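Local structure of halogenase (Chondromyces crocatus, 3E1T) at residues G79-G84 against V363-M368; F312-H317 against G356-F361. The protein probably catalyses FAD-dependent halogenation in the biosynthesis of chondrochloren, as a variant member of the flavin-dependent halogenases. All coordinates share one frame; numbering follows the deposited sequence.

Contact 1 of 2, residues G79-G84 against V363-M368; sequences GTFRWG and VAFYDM
Trp-83 stacks on Phe-365 at a slight tilt, and the backbone carbonyl of that same residue accepts the indole N-H. The two rings make an offset stack, the five-membered ring of Trp-83 and the Phe-365 ring having centroids 4.0 Å apart and planes 24° from parallel. Phe-365 CE2 is the atom pressed down on the indole, 3.3 Å from Trp-83 CE2. Trp-83 NE1 donates to Phe-365 O at 2.9 Å, reaching it from above the carbonyl plane rather than along a lone pair. Both side chains run out with CG trans to the backbone nitrogen (chi1 -160° in Trp-83, -166° in Phe-365), which brings ring over ring while the Phe-365 carbonyl stays within range of the indole. The far end of Phe-365 then turns its edge to the face of Phe-81 in a T-shaped pair, with Phe-365 CZ 3.7 Å from Phe-81 CE2. On the helix side, the six-membered edge of Trp-83 points at the face of Tyr-366, whose OH is hydrogen-bonded to Asp-309 and Trp-219. Met-368 flanks the indole rim, its CG 4.0 Å from Trp-83 CD1, and Gly-84 CA makes a CA-H...O contact with Met-368 O. This aromatic cluster joins the 363-368 part of helix 340-368 to strand 75-82 and the loop that follows it, the strand pairing with strands 90-93 and 210-215 in the large mixed sheet.

Contact 2 of 2, residues F312-H317 against G356-F361; sequences FSSGVH and GNFYQF. With FAD (flavin-adenine dinucleotide), chain C.
Ser-314 and Phe-358 face each other where the backbones come nearest, their CA atoms 7.6 Å apart; 312-317 passes from a turn with left-handed backbone at Phe-312 and Ser-313 into helix 315-333, while 356-361 is helical throughout. No hydrogen bond spans this gap; carbon contacts fill it. Ser-314 sets its CB over one face of the Phe-358 ring in a CH-pi contact, 3.5 Å from the ring centroid and only 15° off the normal. The closest ring atom is Phe-358 CE1, at 3.4 Å from Ser-314 CB. At another part of that ring, His-317 brings CD2 to 3.9 Å from Phe-358 CE2, while its NE2 is hydrogen-bonded to Glu-354, one turn earlier on the opposing helix. Phe-312 meets Phe-361 obliquely, the planes at 56°, with Phe-312 CE1 lying near the Phe-361 ring plane, 3.5 Å from CE2 of Phe-361. Phe-361 extends to this point with CG opposite its own nitrogen (chi1 176°). On the other side of the 312-317 backbone lies the cofactor: Val-316 N donates to FAD O2 at 2.8 Å in a nearly straight bond, and Gly-315 CA packs 3.2 Å from FAD O3'. A helix N-terminus whose backbone amide meets the flavin O2 is characteristic of the FAD-binding fold of flavin-dependent halogenases and related monooxygenases; here helix 340-368 packs against the side of that segment turned from the isoalloxazine.

Overall arrangement
From the N-terminal nucleotide-binding region the chain first reaches strand 75-82, whose end is met much later by residues 363-368 of helix 340-368; contact 1 thus closes a loop of 278 residues containing much of the large mixed sheet. Within that loop, contact 2 closes a far shorter, almost wholly helical one, from the flavin-side turn at 312-317 through helix 315-333 and back along helix 340-368. The two are nested, and they share that last helix, with centres 14 Å apart. Phe-312 joins them directly, its ring packing on both Phe-81 and Phe-365. One long helix is therefore tied to the mixed sheet and to the FAD site.

Contact 1 of 2, residues G79-G84 against V363-M368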
ATOM      1  N   GLY A  79      -0.363  16.941   0.793  1.00 37.24           N
ATOM      2  CA  GLY A  79      -1.287  16.681   1.886  1.00 37.49           C
ATOM      3  C   GLY A  79      -1.178  17.631   3.059  1.00 37.50           C
ATOM      4  O   GLY A  79      -0.183  18.345   3.228  1.00 37.62           O
ATOM      5  N   THR A  80      -2.223  17.624   3.870  1.00 37.66           N
ATOM      6  CA  THR A  80      -2.273  18.402   5.088  1.00 37.93           C
ATOM      7  C   THR A  80      -2.323  17.455   6.291  1.00 37.93           C
ATOM      8  O   THR A  80      -3.021  16.438   6.261  1.00 37.58           O
ATOM      9  CB  THR A  80      -3.485  19.322   5.070  1.00 38.00           C
ATOM     10  OG1 THR A  80      -3.483  20.065   3.843  1.00 38.96           O
ATOM     11  CG2 THR A  80      -3.457  20.285   6.244  1.00 38.68           C
ATOM     12  N   PHE A  81      -1.553  17.786   7.322  1.00 37.99           N
ATOM     13  CA  PHE A  81      -1.488  16.990   8.542  1.00 38.23           C
ATOM     14  C   PHE A  81      -1.780  17.814   9.775  1.00 38.85           C
ATOM     15  O   PHE A  81      -1.229  18.904   9.949  1.00 38.51           O
ATOM     16  CB  PHE A  81      -0.105  16.371   8.711  1.00 38.47           C
ATOM     17  CG  PHE A  81       0.119  15.146   7.880  1.00 37.62           C
ATOM     18  CD1 PHE A  81       0.716  15.242   6.635  1.00 39.33           C
ATOM     19  CD2 PHE A  81      -0.253  13.894   8.352  1.00 38.00           C
ATOM     20  CE1 PHE A  81       0.929  14.095   5.859  1.00 40.31           C
ATOM     21  CE2 PHE A  81      -0.048  12.744   7.585  1.00 37.42           C
ATOM     22  CZ  PHE A  81       0.540  12.847   6.342  1.00 38.20           C
ATOM     23  N   ARG A  82      -2.661  17.285  10.619  1.00 38.86           N
ATOM     24  CA  ARG A  82      -2.729  17.694  12.012  1.00 39.51           C
ATOM     25  C   ARG A  82      -2.057  16.583  12.829  1.00 39.22           C
ATOM     26  O   ARG A  82      -2.656  15.543  13.134  1.00 38.93           O
ATOM     27  CB  ARG A  82      -4.181  18.000  12.422  1.00 39.36           C
ATOM     28  CG  ARG A  82      -4.585  17.619  13.828  1.00 42.15           C
ATOM     29  CD  ARG A  82      -4.128  18.587  14.885  1.00 44.00           C
ATOM     30  NE  ARG A  82      -2.722  18.436  15.251  1.00 46.34           N
ATOM     31  CZ  ARG A  82      -2.241  17.545  16.115  1.00 45.65           C
ATOM     32  NH1 ARG A  82      -3.040  16.661  16.697  1.00 46.28           N
ATOM     33  NH2 ARG A  82      -0.944  17.529  16.379  1.00 46.19           N
ATOM     34  N   TRP A  83      -0.789  16.818  13.160  1.00 39.23           N
ATOM     35  CA  TRP A  83       0.110  15.756  13.572  1.00 39.78           C
ATOM     36  C   TRP A  83       1.392  16.365  14.105  1.00 41.28           C
ATOM     37  O   TRP A  83       1.954  17.269  13.492  1.00 41.14           O
ATOM     38  CB  TRP A  83       0.456  14.910  12.344  1.00 38.44           C
ATOM     39  CG  TRP A  83       0.971  13.511  12.595  1.00 36.16           C
ATOM     40  CD1 TRP A  83       2.171  13.151  13.131  1.00 35.18           C
ATOM     41  CD2 TRP A  83       0.306  12.292  12.247  1.00 35.10           C
ATOM     42  NE1 TRP A  83       2.283  11.775  13.171  1.00 33.94           N
ATOM     43  CE2 TRP A  83       1.152  11.226  12.630  1.00 34.23           C
ATOM     44  CE3 TRP A  83      -0.930  11.997  11.656  1.00 33.20           C
ATOM     45  CZ2 TRP A  83       0.803   9.886  12.434  1.00 34.91           C
ATOM     46  CZ3 TRP A  83      -1.278  10.662  11.469  1.00 34.83           C
ATOM     47  CH2 TRP A  83      -0.412   9.627  11.854  1.00 34.89           C
ATOM     48  N   GLY A  84       1.857  15.845  15.235  1.00 43.15           N
ATOM     49  CA  GLY A  84       3.106  16.289  15.839  1.00 45.97           C
ATOM     50  C   GLY A  84       2.894  17.124  17.086  1.00 48.17           C
ATOM     51  O   GLY A  84       1.933  16.918  17.840  1.00 47.63           O
ATOM     52  N   VAL A 363       7.438   4.523  11.181  1.00 26.09           N
ATOM     53  CA  VAL A 363       7.720   4.324  12.615  1.00 25.58           C
ATOM     54  C   VAL A 363       8.128   5.690  13.203  1.00 26.55           C
ATOM     55  O   VAL A 363       7.536   6.143  14.185  1.00 27.09           O
ATOM     56  CB  VAL A 363       8.823   3.229  12.897  1.00 25.45           C
ATOM     57  CG1 VAL A 363       9.245   3.209  14.405  1.00 25.03           C
ATOM     58  CG2 VAL A 363       8.355   1.825  12.490  1.00 23.22           C
ATOM     59  N   ALA A 364       9.104   6.361  12.583  1.00 27.32           N
ATOM     60  CA  ALA A 364       9.524   7.693  13.057  1.00 28.03           C
ATOM     61  C   ALA A 364       8.395   8.741  12.986  1.00 28.59           C
ATOM     62  O   ALA A 364       8.288   9.593  13.875  1.00 28.63           O
ATOM     63  CB  ALA A 364      10.793   8.180  12.318  1.00 28.38           C
ATOM     64  N   PHE A 365       7.543   8.659  11.955  1.00 28.46           N
ATOM     65  CA  PHE A 365       6.418   9.584  11.803  1.00 28.08           C
ATOM     66  C   PHE A 365       5.347   9.395  12.880  1.00 28.35           C
ATOM     67  O   PHE A 365       4.834  10.380  13.427  1.00 28.12           O
ATOM     68  CB  PHE A 365       5.790   9.493  10.405  1.00 27.65           C
ATOM     69  CG  PHE A 365       4.869  10.634  10.086  1.00 27.67           C
ATOM     70  CD1 PHE A 365       5.376  11.916   9.856  1.00 26.35           C
ATOM     71  CD2 PHE A 365       3.500  10.447  10.025  1.00 24.12           C
ATOM     72  CE1 PHE A 365       4.526  12.977   9.565  1.00 24.23           C
ATOM     73  CE2 PHE A 365       2.654  11.509   9.726  1.00 24.33           C
ATOM     74  CZ  PHE A 365       3.173  12.773   9.502  1.00 25.44           C
ATOM     75  N   TYR A 366       4.992   8.140  13.163  1.00 27.67           N
ATOM     76  CA  TYR A 366       4.129   7.829  14.303  1.00 27.75           C
ATOM     77  C   TYR A 366       4.732   8.333  15.634  1.00 29.46           C
ATOM     78  O   TYR A 366       4.021   8.894  16.465  1.00 28.89           O
ATOM     79  CB  TYR A 366       3.884   6.325  14.391  1.00 26.23           C
ATOM     80  CG  TYR A 366       2.641   5.841  13.672  1.00 24.06           C
ATOM     81  CD1 TYR A 366       2.622   5.690  12.293  1.00 22.60           C
ATOM     82  CD2 TYR A 366       1.480   5.536  14.384  1.00 22.45           C
ATOM     83  CE1 TYR A 366       1.455   5.228  11.628  1.00 21.46           C
ATOM     84  CE2 TYR A 366       0.341   5.073  13.744  1.00 23.93           C
ATOM     85  CZ  TYR A 366       0.342   4.916  12.359  1.00 21.87           C
ATOM     86  OH  TYR A 366      -0.802   4.479  11.728  1.00 23.22           O
ATOM     87  N   ASP A 367       6.035   8.114  15.808  1.00 30.85           N
ATOM     88  CA  ASP A 367       6.798   8.568  16.984  1.00 33.23           C
ATOM     89  C   ASP A 367       6.750  10.086  17.190  1.00 34.64           C
ATOM     90  O   ASP A 367       6.772  10.543  18.318  1.00 34.76           O
ATOM     91  CB  ASP A 367       8.257   8.092  16.905  1.00 33.13           C
ATOM     92  CG  ASP A 367       9.113   8.554  18.107  1.00 35.12           C
ATOM     93  OD1 ASP A 367       9.258   7.792  19.092  1.00 33.87           O
ATOM     94  OD2 ASP A 367       9.645   9.684  18.059  1.00 36.56           O
ATOM     95  N   MET A 368       6.668  10.858  16.114  1.00 36.40           N
ATOM     96  CA  MET A 368       6.727  12.314  16.231  1.00 38.83           C
ATOM     97  C   MET A 368       5.440  12.964  16.744  1.00 38.48           C
ATOM     98  O   MET A 368       5.479  14.101  17.213  1.00 38.48           O
ATOM     99  CB  MET A 368       7.181  12.969  14.922  1.00 38.84           C
ATOM    100  CG  MET A 368       6.089  13.126  13.890  1.00 40.47           C
ATOM    101  SD  MET A 368       5.923  14.824  13.296  1.00 43.92           S
ATOM    102  CE  MET A 368       7.398  14.950  12.270  1.00 43.23           C
TER

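Contact 2 of 2, residues F312-H317 against G356-F361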
ATOM      1  N   PHE A 312       0.691   8.308   4.657  1.00 28.21           N
ATOM      2  CA  PHE A 312       1.501   8.584   3.464  1.00 28.65           C
ATOM      3  C   PHE A 312       1.208   7.731   2.210  1.00 28.68           C
ATOM      4  O   PHE A 312       1.915   7.829   1.212  1.00 28.97           O
ATOM      5  CB  PHE A 312       3.003   8.673   3.786  1.00 29.08           C
ATOM      6  CG  PHE A 312       3.390   9.951   4.478  1.00 30.58           C
ATOM      7  CD1 PHE A 312       3.744   9.953   5.821  1.00 29.95           C
ATOM      8  CD2 PHE A 312       3.365  11.162   3.789  1.00 31.08           C
ATOM      9  CE1 PHE A 312       4.087  11.144   6.466  1.00 32.42           C
ATOM     10  CE2 PHE A 312       3.715  12.349   4.416  1.00 31.90           C
ATOM     11  CZ  PHE A 312       4.075  12.343   5.767  1.00 30.35           C
ATOM     12  N   SER A 313       0.141   6.926   2.260  1.00 28.66           N
ATOM     13  CA  SER A 313      -0.471   6.362   1.049  1.00 28.23           C
ATOM     14  C   SER A 313       0.501   5.641   0.115  1.00 28.25           C
ATOM     15  O   SER A 313       0.637   6.019  -1.053  1.00 28.22           O
ATOM     16  CB  SER A 313      -1.167   7.470   0.263  1.00 28.58           C
ATOM     17  OG  SER A 313      -2.215   8.061   1.008  1.00 29.81           O
ATOM     18  N   SER A 314       1.181   4.619   0.618  1.00 27.17           N
ATOM     19  CA  SER A 314       2.193   3.943  -0.187  1.00 27.34           C
ATOM     20  C   SER A 314       1.767   2.617  -0.806  1.00 26.80           C
ATOM     21  O   SER A 314       2.537   2.038  -1.559  1.00 27.27           O
ATOM     22  CB  SER A 314       3.454   3.726   0.635  1.00 26.50           C
ATOM     23  OG  SER A 314       3.229   2.777   1.658  1.00 28.89           O
ATOM     24  N   GLY A 315       0.558   2.150  -0.487  1.00 26.53           N
ATOM     25  CA  GLY A 315       0.112   0.805  -0.854  1.00 26.20           C
ATOM     26  C   GLY A 315       0.096   0.551  -2.354  1.00 26.18           C
ATOM     27  O   GLY A 315       0.714  -0.409  -2.839  1.00 25.52           O
ATOM     28  N   VAL A 316      -0.601   1.406  -3.098  1.00 26.08           N
ATOM     29  CA  VAL A 316      -0.707   1.196  -4.550  1.00 26.03           C
ATOM     30  C   VAL A 316       0.634   1.396  -5.242  1.00 25.90           C
ATOM     31  O   VAL A 316       0.935   0.717  -6.224  1.00 26.53           O
ATOM     32  CB  VAL A 316      -1.838   2.015  -5.198  1.00 26.23           C
ATOM     33  CG1 VAL A 316      -1.752   1.962  -6.721  1.00 27.24           C
ATOM     34  CG2 VAL A 316      -3.210   1.500  -4.725  1.00 26.33           C
ATOM     35  N   HIS A 317       1.457   2.302  -4.719  1.00 25.44           N
ATOM     36  CA  HIS A 317       2.801   2.486  -5.244  1.00 25.33           C
ATOM     37  C   HIS A 317       3.630   1.208  -5.094  1.00 25.39           C
ATOM     38  O   HIS A 317       4.312   0.790  -6.034  1.00 25.59           O
ATOM     39  CB  HIS A 317       3.487   3.673  -4.547  1.00 25.51           C
ATOM     40  CG  HIS A 317       4.979   3.684  -4.675  1.00 25.12           C
ATOM     41  ND1 HIS A 317       5.622   3.832  -5.882  1.00 24.60           N
ATOM     42  CD2 HIS A 317       5.955   3.592  -3.741  1.00 25.17           C
ATOM     43  CE1 HIS A 317       6.930   3.819  -5.694  1.00 24.13           C
ATOM     44  NE2 HIS A 317       7.159   3.668  -4.402  1.00 25.58           N
ATOM     45  N   GLY A 356      11.009  -1.174   3.113  1.00 27.84           N
ATOM     46  CA  GLY A 356      11.825  -0.789   4.272  1.00 28.40           C
ATOM     47  C   GLY A 356      11.943   0.711   4.492  1.00 29.12           C
ATOM     48  O   GLY A 356      11.879   1.195   5.635  1.00 29.58           O
ATOM     49  N   ASN A 357      12.127   1.445   3.402  1.00 28.75           N
ATOM     50  CA  ASN A 357      12.152   2.906   3.429  1.00 28.31           C
ATOM     51  C   ASN A 357      10.870   3.500   4.016  1.00 28.07           C
ATOM     52  O   ASN A 357      10.921   4.398   4.854  1.00 28.06           O
ATOM     53  CB  ASN A 357      12.392   3.462   2.025  1.00 28.44           C
ATOM     54  CG  ASN A 357      13.862   3.399   1.609  1.00 29.17           C
ATOM     55  OD1 ASN A 357      14.712   3.021   2.389  1.00 30.87           O
ATOM     56  ND2 ASN A 357      14.148   3.764   0.368  1.00 28.90           N
ATOM     57  N   PHE A 358       9.726   3.001   3.570  1.00 27.22           N
ATOM     58  CA  PHE A 358       8.445   3.447   4.113  1.00 27.31           C
ATOM     59  C   PHE A 358       8.225   2.980   5.548  1.00 27.03           C
ATOM     60  O   PHE A 358       7.729   3.752   6.380  1.00 27.32           O
ATOM     61  CB  PHE A 358       7.286   3.014   3.221  1.00 27.40           C
ATOM     62  CG  PHE A 358       7.008   3.959   2.091  1.00 28.27           C
ATOM     63  CD1 PHE A 358       6.220   5.102   2.304  1.00 29.26           C
ATOM     64  CD2 PHE A 358       7.530   3.728   0.825  1.00 26.63           C
ATOM     65  CE1 PHE A 358       5.957   5.997   1.277  1.00 29.30           C
ATOM     66  CE2 PHE A 358       7.269   4.621  -0.220  1.00 29.41           C
ATOM     67  CZ  PHE A 358       6.466   5.752   0.002  1.00 28.51           C
ATOM     68  N   TYR A 359       8.564   1.723   5.836  1.00 26.28           N
ATOM     69  CA  TYR A 359       8.424   1.179   7.181  1.00 26.08           C
ATOM     70  C   TYR A 359       9.175   2.046   8.191  1.00 26.39           C
ATOM     71  O   TYR A 359       8.613   2.481   9.190  1.00 26.42           O
ATOM     72  CB  TYR A 359       8.920  -0.281   7.271  1.00 25.65           C
ATOM     73  CG  TYR A 359       8.455  -0.984   8.556  1.00 25.44           C
ATOM     74  CD1 TYR A 359       7.322  -1.787   8.552  1.00 23.48           C
ATOM     75  CD2 TYR A 359       9.129  -0.807   9.772  1.00 23.83           C
ATOM     76  CE1 TYR A 359       6.878  -2.416   9.707  1.00 23.12           C
ATOM     77  CE2 TYR A 359       8.690  -1.441  10.943  1.00 23.80           C
ATOM     78  CZ  TYR A 359       7.558  -2.241  10.898  1.00 24.81           C
ATOM     79  OH  TYR A 359       7.092  -2.881  12.026  1.00 25.04           O
ATOM     80  N   GLN A 360      10.447   2.281   7.903  1.00 26.68           N
ATOM     81  CA  GLN A 360      11.329   3.040   8.764  1.00 27.87           C
ATOM     82  C   GLN A 360      10.816   4.442   8.982  1.00 27.84           C
ATOM     83  O   GLN A 360      10.781   4.919  10.115  1.00 28.23           O
ATOM     84  CB  GLN A 360      12.733   3.089   8.163  1.00 27.97           C
ATOM     85  CG  GLN A 360      13.476   1.807   8.354  1.00 30.27           C
ATOM     86  CD  GLN A 360      13.885   1.627   9.788  1.00 33.29           C
ATOM     87  OE1 GLN A 360      14.849   2.246  10.242  1.00 36.62           O
ATOM     88  NE2 GLN A 360      13.161   0.791  10.518  1.00 30.13           N
ATOM     89  N   PHE A 361      10.413   5.098   7.902  1.00 27.67           N
ATOM     90  CA  PHE A 361       9.942   6.464   8.001  1.00 27.77           C
ATOM     91  C   PHE A 361       8.623   6.570   8.759  1.00 27.70           C
ATOM     92  O   PHE A 361       8.406   7.550   9.484  1.00 27.27           O
ATOM     93  CB  PHE A 361       9.810   7.091   6.621  1.00 28.74           C
ATOM     94  CG  PHE A 361       9.236   8.476   6.648  1.00 30.86           C
ATOM     95  CD1 PHE A 361       9.976   9.539   7.170  1.00 33.27           C
ATOM     96  CD2 PHE A 361       7.960   8.717   6.181  1.00 31.39           C
ATOM     97  CE1 PHE A 361       9.440  10.821   7.215  1.00 33.36           C
ATOM     98  CE2 PHE A 361       7.418   9.993   6.221  1.00 33.01           C
ATOM     99  CZ  PHE A 361       8.164  11.048   6.733  1.00 32.66           C
TER
HETATM  100  PA  FAD C 600      -5.820  -5.684  -4.305  1.00 27.39           P
HETATM  101  O1A FAD C 600      -6.120  -4.254  -4.668  1.00 28.07           O
HETATM  102  O2A FAD C 600      -6.387  -6.139  -3.005  1.00 26.90           O
HETATM  103  O5B FAD C 600      -6.424  -6.611  -5.482  1.00 26.81           O
HETATM  104  C5B FAD C 600      -6.257  -8.020  -5.474  1.00 28.95           C
HETATM  105  C4B FAD C 600      -7.302  -8.661  -6.392  1.00 31.44           C
HETATM  106  O4B FAD C 600      -7.241 -10.072  -6.320  1.00 31.30           O
HETATM  107  C3B FAD C 600      -8.715  -8.267  -5.976  1.00 33.36           C
HETATM  108  O3B FAD C 600      -9.356  -7.707  -7.101  1.00 36.68           O
HETATM  109  C2B FAD C 600      -9.390  -9.564  -5.579  1.00 33.90           C
HETATM  110  O2B FAD C 600     -10.708  -9.588  -6.050  1.00 31.82           O
HETATM  111  C1B FAD C 600      -8.540 -10.607  -6.281  1.00 33.58           C
HETATM  112  N9A FAD C 600      -8.482 -11.926  -5.625  1.00 35.59           N
HETATM  113  C8A FAD C 600      -8.440 -12.228  -4.287  1.00 35.61           C
HETATM  114  N7A FAD C 600      -8.367 -13.574  -4.166  1.00 36.82           N
HETATM  115  C5A FAD C 600      -8.347 -14.133  -5.401  1.00 36.30           C
HETATM  116  C6A FAD C 600      -8.292 -15.456  -5.866  1.00 35.67           C
HETATM  117  N6A FAD C 600      -8.372 -16.497  -5.027  1.00 35.08           N
HETATM  118  N1A FAD C 600      -8.287 -15.685  -7.221  1.00 34.72           N
HETATM  119  C2A FAD C 600      -8.370 -14.651  -8.118  1.00 35.06           C
HETATM  120  N3A FAD C 600      -8.437 -13.357  -7.648  1.00 35.80           N
HETATM  121  C4A FAD C 600      -8.419 -13.102  -6.321  1.00 35.76           C
HETATM  122  N1  FAD C 600      -3.037   2.500  -0.680  1.00 26.79           N
HETATM  123  C2  FAD C 600      -2.842   3.669  -1.362  1.00 27.58           C
HETATM  124  O2  FAD C 600      -2.097   3.651  -2.339  1.00 27.48           O
HETATM  125  N3  FAD C 600      -3.468   4.825  -0.928  1.00 27.48           N
HETATM  126  C4  FAD C 600      -4.303   4.807   0.185  1.00 28.11           C
HETATM  127  O4  FAD C 600      -4.879   5.830   0.561  1.00 28.29           O
HETATM  128  C4X FAD C 600      -4.488   3.621   0.883  1.00 28.01           C
HETATM  129  N5  FAD C 600      -5.310   3.562   1.992  1.00 27.79           N
HETATM  130  C5X FAD C 600      -5.483   2.366   2.662  1.00 27.53           C
HETATM  131  C6  FAD C 600      -6.304   2.297   3.792  1.00 27.51           C
HETATM  132  C7  FAD C 600      -6.471   1.076   4.465  1.00 27.65           C
HETATM  133  C7M FAD C 600      -7.172   1.068   5.795  1.00 25.87           C
HETATM  134  C8  FAD C 600      -5.814  -0.075   4.014  1.00 27.39           C
HETATM  135  C8M FAD C 600      -5.801  -1.353   4.821  1.00 27.78           C
HETATM  136  C9  FAD C 600      -5.008   0.001   2.883  1.00 27.85           C
HETATM  137  C9A FAD C 600      -4.834   1.212   2.205  1.00 27.85           C
HETATM  138  N10 FAD C 600      -4.031   1.255   1.080  1.00 27.92           N
HETATM  139  C10 FAD C 600      -3.849   2.455   0.426  1.00 27.86           C
HETATM  140  C1' FAD C 600      -3.417  -0.013   0.515  1.00 28.31           C
HETATM  141  C2' FAD C 600      -4.123  -0.551  -0.736  1.00 29.21           C
HETATM  142  O2' FAD C 600      -5.426  -0.949  -0.361  1.00 28.68           O
HETATM  143  C3' FAD C 600      -3.377  -1.765  -1.311  1.00 27.50           C
HETATM  144  O3' FAD C 600      -1.983  -1.623  -1.143  1.00 28.41           O
HETATM  145  C4' FAD C 600      -3.591  -2.005  -2.805  1.00 28.28           C
HETATM  146  O4' FAD C 600      -4.959  -2.246  -3.051  1.00 27.62           O
HETATM  147  C5' FAD C 600      -2.775  -3.222  -3.243  1.00 26.01           C
HETATM  148  O5' FAD C 600      -3.205  -3.648  -4.506  1.00 27.86           O
HETATM  149  P   FAD C 600      -3.071  -5.183  -4.960  1.00 25.76           P
HETATM  150  O1P FAD C 600      -3.108  -5.248  -6.472  1.00 26.39           O
HETATM  151  O2P FAD C 600      -1.793  -5.773  -4.452  1.00 22.01           O
HETATM  152  O3P FAD C 600      -4.253  -5.947  -4.226  1.00 23.76           O